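Local coordinates for protein NH(3)-dependent NAD(+) synthetase (Francisella tularensis subsp. holarctica LVS, PDB 3FIU) that belongs to the NAD synthase family of the HUP clan, with a parallel-sheet alpha/beta fold, and binds adenosine monophosphate, pyrophosphate and magnesium, at residues A[143-148]-A[215-220]; A[211-216]-A[228-233]. All blocks are in the same frame, centred on the assembly; numbering follows the deposited sequence.

Interaction 1 (A[143-148]-A[215-220]); sequences DNACEW and DFLDGK. With MG (magnesium ion), chain E.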
ATOM      1  N   ASP A 143       9.694 -10.001   1.394  1.00 20.73           N
ATOM      2  CA  ASP A 143       8.823 -11.170   1.746  1.00 21.54           C
ATOM      3  C   ASP A 143       9.384 -12.469   1.153  1.00 20.01           C
ATOM      4  O   ASP A 143       9.690 -12.532  -0.046  1.00 17.42           O
ATOM      5  CB  ASP A 143       7.391 -10.956   1.253  1.00 23.09           C
ATOM      6  CG  ASP A 143       6.822  -9.600   1.682  1.00 30.00           C
ATOM      7  OD1 ASP A 143       6.010  -9.567   2.627  1.00 34.88           O
ATOM      8  OD2 ASP A 143       7.218  -8.562   1.099  1.00 32.73           O
ATOM      9  N   ASN A 144       9.541 -13.489   2.005  1.00 19.60           N
ATOM     10  CA  ASN A 144       9.945 -14.815   1.543  1.00 19.49           C
ATOM     11  C   ASN A 144       8.667 -15.683   1.478  1.00 21.36           C
ATOM     12  O   ASN A 144       7.580 -15.201   1.858  1.00 21.62           O
ATOM     13  CB  ASN A 144      11.017 -15.433   2.463  1.00 18.74           C
ATOM     14  CG  ASN A 144      10.552 -15.555   3.906  1.00 20.68           C
ATOM     15  OD1 ASN A 144       9.481 -16.081   4.172  1.00 24.42           O
ATOM     16  ND2 ASN A 144      11.359 -15.050   4.846  1.00 21.70           N
ATOM     17  N   ALA A 145       8.776 -16.928   0.991  1.00 21.84           N
ATOM     18  CA  ALA A 145       7.568 -17.771   0.823  1.00 22.39           C
ATOM     19  C   ALA A 145       6.825 -18.035   2.127  1.00 22.61           C
ATOM     20  O   ALA A 145       5.582 -18.143   2.114  1.00 21.54           O
ATOM     21  CB  ALA A 145       7.876 -19.081   0.097  1.00 23.09           C
ATOM     22  N   CYS A 146       7.566 -18.118   3.238  1.00 19.81           N
ATOM     23  CA  CYS A 146       6.943 -18.327   4.569  1.00 22.18           C
ATOM     24  C   CYS A 146       6.089 -17.146   5.023  1.00 22.09           C
ATOM     25  O   CYS A 146       4.904 -17.307   5.369  1.00 21.04           O
ATOM     26  CB  CYS A 146       7.981 -18.631   5.640  1.00 22.74           C
ATOM     27  SG  CYS A 146       9.059 -20.054   5.272  1.00 26.18           S
ATOM     28  N   GLU A 147       6.697 -15.956   5.051  1.00 20.36           N
ATOM     29  CA  GLU A 147       5.954 -14.735   5.379  1.00 20.33           C
ATOM     30  C   GLU A 147       4.750 -14.549   4.469  1.00 20.30           C
ATOM     31  O   GLU A 147       3.647 -14.252   4.950  1.00 22.52           O
ATOM     32  CB  GLU A 147       6.870 -13.517   5.317  1.00 18.97           C
ATOM     33  CG  GLU A 147       8.093 -13.701   6.155  1.00 20.39           C
ATOM     34  CD  GLU A 147       9.157 -12.624   5.908  1.00 18.56           C
ATOM     35  OE1 GLU A 147       9.662 -12.113   6.911  1.00 14.84           O
ATOM     36  OE2 GLU A 147       9.449 -12.269   4.750  1.00 19.64           O
ATOM     37  N   TRP A 148       4.954 -14.741   3.171  1.00 21.90           N
ATOM     38  CA  TRP A 148       3.863 -14.632   2.217  1.00 24.95           C
ATOM     39  C   TRP A 148       2.685 -15.584   2.579  1.00 23.73           C
ATOM     40  O   TRP A 148       1.532 -15.147   2.806  1.00 22.01           O
ATOM     41  CB  TRP A 148       4.365 -14.836   0.776  1.00 27.59           C
ATOM     42  CG  TRP A 148       3.421 -14.182  -0.213  1.00 32.00           C
ATOM     43  CD1 TRP A 148       2.598 -14.808  -1.109  1.00 35.94           C
ATOM     44  CD2 TRP A 148       3.163 -12.768  -0.349  1.00 34.67           C
ATOM     45  NE1 TRP A 148       1.864 -13.869  -1.812  1.00 36.39           N
ATOM     46  CE2 TRP A 148       2.201 -12.614  -1.369  1.00 34.32           C
ATOM     47  CE3 TRP A 148       3.676 -11.618   0.282  1.00 38.85           C
ATOM     48  CZ2 TRP A 148       1.733 -11.364  -1.778  1.00 35.26           C
ATOM     49  CZ3 TRP A 148       3.197 -10.354  -0.122  1.00 38.48           C
ATOM     50  CH2 TRP A 148       2.231 -10.248  -1.140  1.00 36.14           C
ATOM     51  N   ASP A 215       8.774 -27.137   5.697  1.00 23.32           N
ATOM     52  CA  ASP A 215       8.369 -28.532   5.404  1.00 24.12           C
ATOM     53  C   ASP A 215       6.930 -28.558   4.814  1.00 25.30           C
ATOM     54  O   ASP A 215       6.683 -29.200   3.788  1.00 26.47           O
ATOM     55  CB  ASP A 215       8.442 -29.351   6.676  1.00 25.43           C
ATOM     56  CG  ASP A 215       9.876 -29.684   7.086  1.00 27.76           C
ATOM     57  OD1 ASP A 215      10.041 -30.249   8.184  1.00 28.12           O
ATOM     58  OD2 ASP A 215      10.814 -29.381   6.327  1.00 27.69           O
ATOM     59  N   PHE A 216       6.008 -27.827   5.435  1.00 24.03           N
ATOM     60  CA  PHE A 216       4.646 -27.751   4.888  1.00 25.75           C
ATOM     61  C   PHE A 216       4.661 -27.272   3.431  1.00 25.33           C
ATOM     62  O   PHE A 216       4.104 -27.920   2.552  1.00 24.38           O
ATOM     63  CB  PHE A 216       3.745 -26.890   5.776  1.00 24.42           C
ATOM     64  CG  PHE A 216       2.383 -26.634   5.181  1.00 27.87           C
ATOM     65  CD1 PHE A 216       1.384 -27.613   5.246  1.00 31.03           C
ATOM     66  CD2 PHE A 216       2.101 -25.426   4.557  1.00 25.70           C
ATOM     67  CE1 PHE A 216       0.117 -27.382   4.699  1.00 31.12           C
ATOM     68  CE2 PHE A 216       0.842 -25.180   4.021  1.00 28.32           C
ATOM     69  CZ  PHE A 216      -0.149 -26.170   4.087  1.00 31.32           C
ATOM     70  N   LEU A 217       5.368 -26.179   3.144  1.00 25.37           N
ATOM     71  CA  LEU A 217       5.405 -25.664   1.789  1.00 25.39           C
ATOM     72  C   LEU A 217       5.968 -26.699   0.821  1.00 26.36           C
ATOM     73  O   LEU A 217       5.608 -26.719  -0.349  1.00 24.75           O
ATOM     74  CB  LEU A 217       6.197 -24.336   1.712  1.00 28.43           C
ATOM     75  CG  LEU A 217       5.614 -23.125   2.479  1.00 29.37           C
ATOM     76  CD1 LEU A 217       6.605 -21.936   2.465  1.00 30.06           C
ATOM     77  CD2 LEU A 217       4.235 -22.701   1.967  1.00 28.50           C
ATOM     78  N   ASP A 218       6.857 -27.558   1.318  1.00 27.08           N
ATOM     79  CA  ASP A 218       7.499 -28.578   0.484  1.00 28.95           C
ATOM     80  C   ASP A 218       6.610 -29.841   0.326  1.00 29.21           C
ATOM     81  O   ASP A 218       6.957 -30.760  -0.432  1.00 31.50           O
ATOM     82  CB  ASP A 218       8.818 -29.000   1.140  1.00 30.87           C
ATOM     83  CG  ASP A 218      10.022 -28.240   0.613  1.00 35.24           C
ATOM     84  OD1 ASP A 218       9.929 -27.564  -0.440  1.00 36.09           O
ATOM     85  OD2 ASP A 218      11.082 -28.338   1.271  1.00 38.60           O
ATOM     86  N   GLY A 219       5.493 -29.908   1.049  1.00 27.20           N
ATOM     87  CA  GLY A 219       4.689 -31.138   1.039  1.00 27.48           C
ATOM     88  C   GLY A 219       5.340 -32.244   1.853  1.00 26.98           C
ATOM     89  O   GLY A 219       5.367 -33.414   1.438  1.00 25.61           O
ATOM     90  N   LYS A 220       5.845 -31.861   3.025  1.00 27.63           N
ATOM     91  CA  LYS A 220       6.395 -32.790   3.996  1.00 28.55           C
ATOM     92  C   LYS A 220       5.534 -32.759   5.231  1.00 29.34           C
ATOM     93  O   LYS A 220       4.849 -31.785   5.491  1.00 27.04           O
ATOM     94  CB  LYS A 220       7.848 -32.430   4.292  1.00 29.15           C
ATOM     95  CG  LYS A 220       8.701 -32.636   3.033  1.00 32.34           C
ATOM     96  CD  LYS A 220      10.133 -32.100   3.133  1.00 40.68           C
ATOM     97  CE  LYS A 220      10.937 -32.544   1.903  1.00 47.49           C
ATOM     98  NZ  LYS A 220      11.955 -31.546   1.425  1.00 53.19           N
TER
HETATM   99 MG    MG E5001      11.368 -10.733   7.053  1.00 20.12          MG
HETATM  100  O   HOH W   1      10.598  -9.936   5.102  1.00 16.90           O

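Interaction 2 (A[211-216]-A[228-233]); sequences QEIDDF and ERINFW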
ATOM      1  N   GLN A 211      11.109 -24.147  10.247  1.00 27.98           N
ATOM      2  CA  GLN A 211      11.367 -25.465   9.655  1.00 29.45           C
ATOM      3  C   GLN A 211      10.042 -26.172   9.354  1.00 28.17           C
ATOM      4  O   GLN A 211       9.885 -26.779   8.284  1.00 28.71           O
ATOM      5  CB  GLN A 211      12.264 -26.345  10.532  1.00 30.16           C
ATOM      6  CG  GLN A 211      12.854 -27.545   9.744  1.00 33.52           C
ATOM      7  CD  GLN A 211      13.543 -27.116   8.442  1.00 41.96           C
ATOM      8  OE1 GLN A 211      14.456 -26.279   8.452  1.00 44.28           O
ATOM      9  NE2 GLN A 211      13.094 -27.672   7.311  1.00 41.33           N
ATOM     10  N   GLU A 212       9.100 -26.050  10.287  1.00 27.59           N
ATOM     11  CA  GLU A 212       7.737 -26.566  10.108  1.00 27.90           C
ATOM     12  C   GLU A 212       7.026 -25.903   8.942  1.00 27.95           C
ATOM     13  O   GLU A 212       6.470 -26.599   8.093  1.00 26.78           O
ATOM     14  CB  GLU A 212       6.926 -26.454  11.402  1.00 29.41           C
ATOM     15  CG  GLU A 212       7.316 -27.518  12.415  1.00 31.95           C
ATOM     16  CD  GLU A 212       6.822 -27.239  13.822  1.00 40.35           C
ATOM     17  OE1 GLU A 212       6.854 -26.077  14.276  1.00 36.56           O
ATOM     18  OE2 GLU A 212       6.401 -28.205  14.491  1.00 45.65           O
ATOM     19  N   ILE A 213       7.061 -24.567   8.867  1.00 25.68           N
ATOM     20  CA  ILE A 213       6.427 -23.907   7.723  1.00 24.02           C
ATOM     21  C   ILE A 213       7.088 -24.345   6.414  1.00 21.62           C
ATOM     22  O   ILE A 213       6.395 -24.631   5.436  1.00 22.35           O
ATOM     23  CB  ILE A 213       6.383 -22.336   7.851  1.00 24.74           C
ATOM     24  CG1 ILE A 213       5.718 -21.888   9.170  1.00 22.76           C
ATOM     25  CG2 ILE A 213       5.695 -21.703   6.624  1.00 21.73           C
ATOM     26  CD1 ILE A 213       6.082 -20.453   9.567  1.00 22.60           C
ATOM     27  N   ASP A 214       8.425 -24.433   6.394  1.00 22.28           N
ATOM     28  CA  ASP A 214       9.144 -24.778   5.178  1.00 20.76           C
ATOM     29  C   ASP A 214       8.752 -26.213   4.745  1.00 22.64           C
ATOM     30  O   ASP A 214       8.517 -26.474   3.564  1.00 21.47           O
ATOM     31  CB  ASP A 214      10.663 -24.778   5.388  1.00 21.19           C
ATOM     32  CG  ASP A 214      11.294 -23.371   5.368  1.00 27.47           C
ATOM     33  OD1 ASP A 214      10.593 -22.368   5.091  1.00 26.23           O
ATOM     34  OD2 ASP A 214      12.531 -23.296   5.595  1.00 28.33           O
ATOM     35  N   ASP A 215       8.774 -27.137   5.697  1.00 23.32           N
ATOM     36  CA  ASP A 215       8.369 -28.532   5.404  1.00 24.12           C
ATOM     37  C   ASP A 215       6.930 -28.558   4.814  1.00 25.30           C
ATOM     38  O   ASP A 215       6.683 -29.200   3.788  1.00 26.47           O
ATOM     39  CB  ASP A 215       8.442 -29.351   6.676  1.00 25.43           C
ATOM     40  CG  ASP A 215       9.876 -29.684   7.086  1.00 27.76           C
ATOM     41  OD1 ASP A 215      10.041 -30.249   8.184  1.00 28.12           O
ATOM     42  OD2 ASP A 215      10.814 -29.381   6.327  1.00 27.69           O
ATOM     43  N   PHE A 216       6.008 -27.827   5.435  1.00 24.03           N
ATOM     44  CA  PHE A 216       4.646 -27.751   4.888  1.00 25.75           C
ATOM     45  C   PHE A 216       4.661 -27.272   3.431  1.00 25.33           C
ATOM     46  O   PHE A 216       4.104 -27.920   2.552  1.00 24.38           O
ATOM     47  CB  PHE A 216       3.745 -26.890   5.776  1.00 24.42           C
ATOM     48  CG  PHE A 216       2.383 -26.634   5.181  1.00 27.87           C
ATOM     49  CD1 PHE A 216       1.384 -27.613   5.246  1.00 31.03           C
ATOM     50  CD2 PHE A 216       2.101 -25.426   4.557  1.00 25.70           C
ATOM     51  CE1 PHE A 216       0.117 -27.382   4.699  1.00 31.12           C
ATOM     52  CE2 PHE A 216       0.842 -25.180   4.021  1.00 28.32           C
ATOM     53  CZ  PHE A 216      -0.149 -26.170   4.087  1.00 31.32           C
ATOM     54  N   GLU A 228      -1.939 -26.502  12.933  1.00 32.48           N
ATOM     55  CA  GLU A 228      -3.013 -25.656  13.456  1.00 33.52           C
ATOM     56  C   GLU A 228      -2.598 -24.175  13.376  1.00 33.37           C
ATOM     57  O   GLU A 228      -3.415 -23.306  13.028  1.00 32.90           O
ATOM     58  CB  GLU A 228      -3.391 -26.036  14.902  1.00 34.72           C
ATOM     59  CG  GLU A 228      -4.639 -25.308  15.442  1.00 35.96           C
ATOM     60  CD  GLU A 228      -4.314 -23.939  16.030  1.00 42.23           C
ATOM     61  OE1 GLU A 228      -3.256 -23.813  16.680  1.00 45.78           O
ATOM     62  OE2 GLU A 228      -5.106 -22.995  15.855  1.00 39.05           O
ATOM     63  N   ARG A 229      -1.343 -23.885  13.707  1.00 32.28           N
ATOM     64  CA  ARG A 229      -0.859 -22.501  13.617  1.00 31.85           C
ATOM     65  C   ARG A 229      -0.722 -22.036  12.164  1.00 30.90           C
ATOM     66  O   ARG A 229      -1.072 -20.886  11.855  1.00 30.71           O
ATOM     67  CB  ARG A 229       0.431 -22.280  14.401  1.00 32.13           C
ATOM     68  CG  ARG A 229       0.321 -22.430  15.932  1.00 37.44           C
ATOM     69  CD  ARG A 229      -1.037 -22.012  16.494  1.00 43.94           C
ATOM     70  NE  ARG A 229      -1.158 -20.584  16.729  1.00 44.61           N
ATOM     71  CZ  ARG A 229      -2.313 -19.921  16.738  1.00 45.28           C
ATOM     72  NH1 ARG A 229      -3.460 -20.551  16.517  1.00 45.52           N
ATOM     73  NH2 ARG A 229      -2.318 -18.617  16.954  1.00 42.97           N
ATOM     74  N   ILE A 230      -0.260 -22.928  11.277  1.00 29.54           N
ATOM     75  CA  ILE A 230      -0.098 -22.592   9.849  1.00 28.54           C
ATOM     76  C   ILE A 230      -1.408 -22.199   9.198  1.00 30.88           C
ATOM     77  O   ILE A 230      -1.497 -21.117   8.603  1.00 31.02           O
ATOM     78  CB  ILE A 230       0.627 -23.706   9.017  1.00 29.13           C
ATOM     79  CG1 ILE A 230       2.090 -23.834   9.469  1.00 25.20           C
ATOM     80  CG2 ILE A 230       0.530 -23.436   7.482  1.00 26.98           C
ATOM     81  CD1 ILE A 230       2.839 -25.076   8.956  1.00 25.05           C
ATOM     82  N   ASN A 231      -2.425 -23.062   9.291  1.00 31.41           N
ATOM     83  CA  ASN A 231      -3.750 -22.732   8.731  1.00 32.30           C
ATOM     84  C   ASN A 231      -4.384 -21.520   9.407  1.00 30.68           C
ATOM     85  O   ASN A 231      -5.060 -20.770   8.741  1.00 30.41           O
ATOM     86  CB  ASN A 231      -4.741 -23.908   8.840  1.00 34.37           C
ATOM     87  CG  ASN A 231      -4.380 -25.092   7.944  1.00 40.86           C
ATOM     88  OD1 ASN A 231      -4.283 -24.965   6.707  1.00 44.85           O
ATOM     89  ND2 ASN A 231      -4.257 -26.270   8.560  1.00 35.90           N
ATOM     90  N   PHE A 232      -4.196 -21.331  10.723  1.00 30.51           N
ATOM     91  CA  PHE A 232      -4.795 -20.172  11.402  1.00 31.17           C
ATOM     92  C   PHE A 232      -4.312 -18.832  10.785  1.00 30.93           C
ATOM     93  O   PHE A 232      -5.126 -17.981  10.406  1.00 31.81           O
ATOM     94  CB  PHE A 232      -4.530 -20.182  12.916  1.00 32.38           C
ATOM     95  CG  PHE A 232      -4.897 -18.887  13.593  1.00 35.44           C
ATOM     96  CD1 PHE A 232      -3.910 -17.986  13.986  1.00 41.09           C
ATOM     97  CD2 PHE A 232      -6.231 -18.536  13.783  1.00 42.41           C
ATOM     98  CE1 PHE A 232      -4.242 -16.768  14.594  1.00 43.14           C
ATOM     99  CE2 PHE A 232      -6.574 -17.314  14.393  1.00 46.33           C
ATOM    100  CZ  PHE A 232      -5.572 -16.434  14.797  1.00 43.98           C
ATOM    101  N   TRP A 233      -2.993 -18.671  10.696  1.00 28.41           N
ATOM    102  CA  TRP A 233      -2.367 -17.512  10.046  1.00 28.82           C
ATOM    103  C   TRP A 233      -2.735 -17.362   8.558  1.00 27.36           C
ATOM    104  O   TRP A 233      -3.103 -16.273   8.095  1.00 28.33           O
ATOM    105  CB  TRP A 233      -0.837 -17.580  10.225  1.00 28.02           C
ATOM    106  CG  TRP A 233      -0.398 -17.171  11.602  1.00 33.34           C
ATOM    107  CD1 TRP A 233      -0.625 -17.842  12.774  1.00 33.57           C
ATOM    108  CD2 TRP A 233       0.344 -15.994  11.955  1.00 38.93           C
ATOM    109  NE1 TRP A 233      -0.088 -17.150  13.837  1.00 38.95           N
ATOM    110  CE2 TRP A 233       0.522 -16.015  13.363  1.00 40.60           C
ATOM    111  CE3 TRP A 233       0.901 -14.934  11.218  1.00 39.78           C
ATOM    112  CZ2 TRP A 233       1.229 -15.005  14.051  1.00 36.76           C
ATOM    113  CZ3 TRP A 233       1.597 -13.934  11.904  1.00 35.90           C
ATOM    114  CH2 TRP A 233       1.757 -13.979  13.304  1.00 32.71           C
TER

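Interaction 1 (A[143-148]-A[215-220])
The start of the helix running from A145 faces the C-terminal part of helix 210-218, and C146 and L217 form the nearest backbone pair, their CA atoms 8.0 Å apart. L217 bridges this gap with one methyl group. Its CG stands anti to its own carbonyl carbon (chi1 -64°) and the chain continues extended, bringing CD1 to the peptide between A145 and C146. CD1 of L217 lies 3.9 Å from CB of A145, and SG of C146 lies 4.2 Å from the same methyl. The contact is small: a leucine methyl resting on a side chain, a sulfur and the peptide of the first turn.

Behind it, N144 and E147 form a capping box. N144 OD1 receives E147 N at 2.9 Å in a nearly straight bond (168° at the hydrogen), with the donor tilted from the carbonyl plane. In return N144 N gives its hydrogen to E147 OE2, 3.0 Å away, on the anti side of the carboxylate. The other oxygen, E147 OE1, binds the magnesium ion at 2.2 Å, and OE2 accepts from a metal-bound water, so both carboxylate oxygens are held. D41 joins the same ion and also accepts from N144 ND2, making N144 a second-shell support of the site. The opposite segment ends in a Schellman motif at G219, whose positive phi lets G219 N and K220 N bond back into the last turn.

The chemistry thus divides in two: a weak dispersion contact touches A145 and C146 of the first turn, while the directional bonds and the metal fix the rotation of the carboxylate of E147, a residue that also touches adenosine monophosphate and pyrophosphate.

Interaction 2 (A[211-216]-A[228-233])
This is a helix-to-helix contact between I213 and F216 of helix 210-218 and I230 of helix 224-235, consecutive helices in the C-terminal part of the chain. The short segments cross at -75°, steeply enough that they meet at one place, with I213 and I230 as the nearest backbone pair and the axes 10.8 Å apart at closest approach.

I230 does most of the touching, and its branches divide the work. CG1 stands beside the backbone N and carries CD1 outward (chi2 168°) to the surface of the other helix, where CD1 of I230 rests 3.8 Å from CB of F216 and 4.0 Å from CA of I213. The carbonyl O of E212, engaged in the helix by F216 N, borders the same methyl. CG1 of I230 also passes 4.1 Å from CG1 of I213, the two side chains running at a slant. The other branch, CG2 of I230, sits over one face of the F216 ring, 4.2 Å from its centroid. This CH-pi contact is off-centre on the ring, 24° from its normal, the side chains lying antiparallel as they pass.

Y149 of helix 145-150 meets both F216 and I230, and M150 of that helix and M206 of helix 202-206 lie against I213. The polar ends lead elsewhere: E212 OE1 bonds to T209 N, and D214 takes backbone N-H groups of K171 and S172.

Cohesion here therefore comes from dispersion and the ring face; between these segments, where no polar bond joins the two, shape fit probably sets how they sit on each other.

From the N terminus the order of segments is 143-148, 211-216, 215-220, 228-233, so the two contacts cross along the chain. Interaction 1 closes a long loop from the helix that follows strand 137-139 to the end of helix 210-218; interaction 2 then closes a short one, from that helix to helix 224-235 through the connection that includes G219. They share D215 and F216, and their centres are 8 Å apart. C146 of the first also packs on I213 of the second, CB of C146 to CG2 of I213 at 4.0 Å. Helix 210-218 thus joins the magnesium-binding helix 145-150 to helix 224-235, near the C terminus.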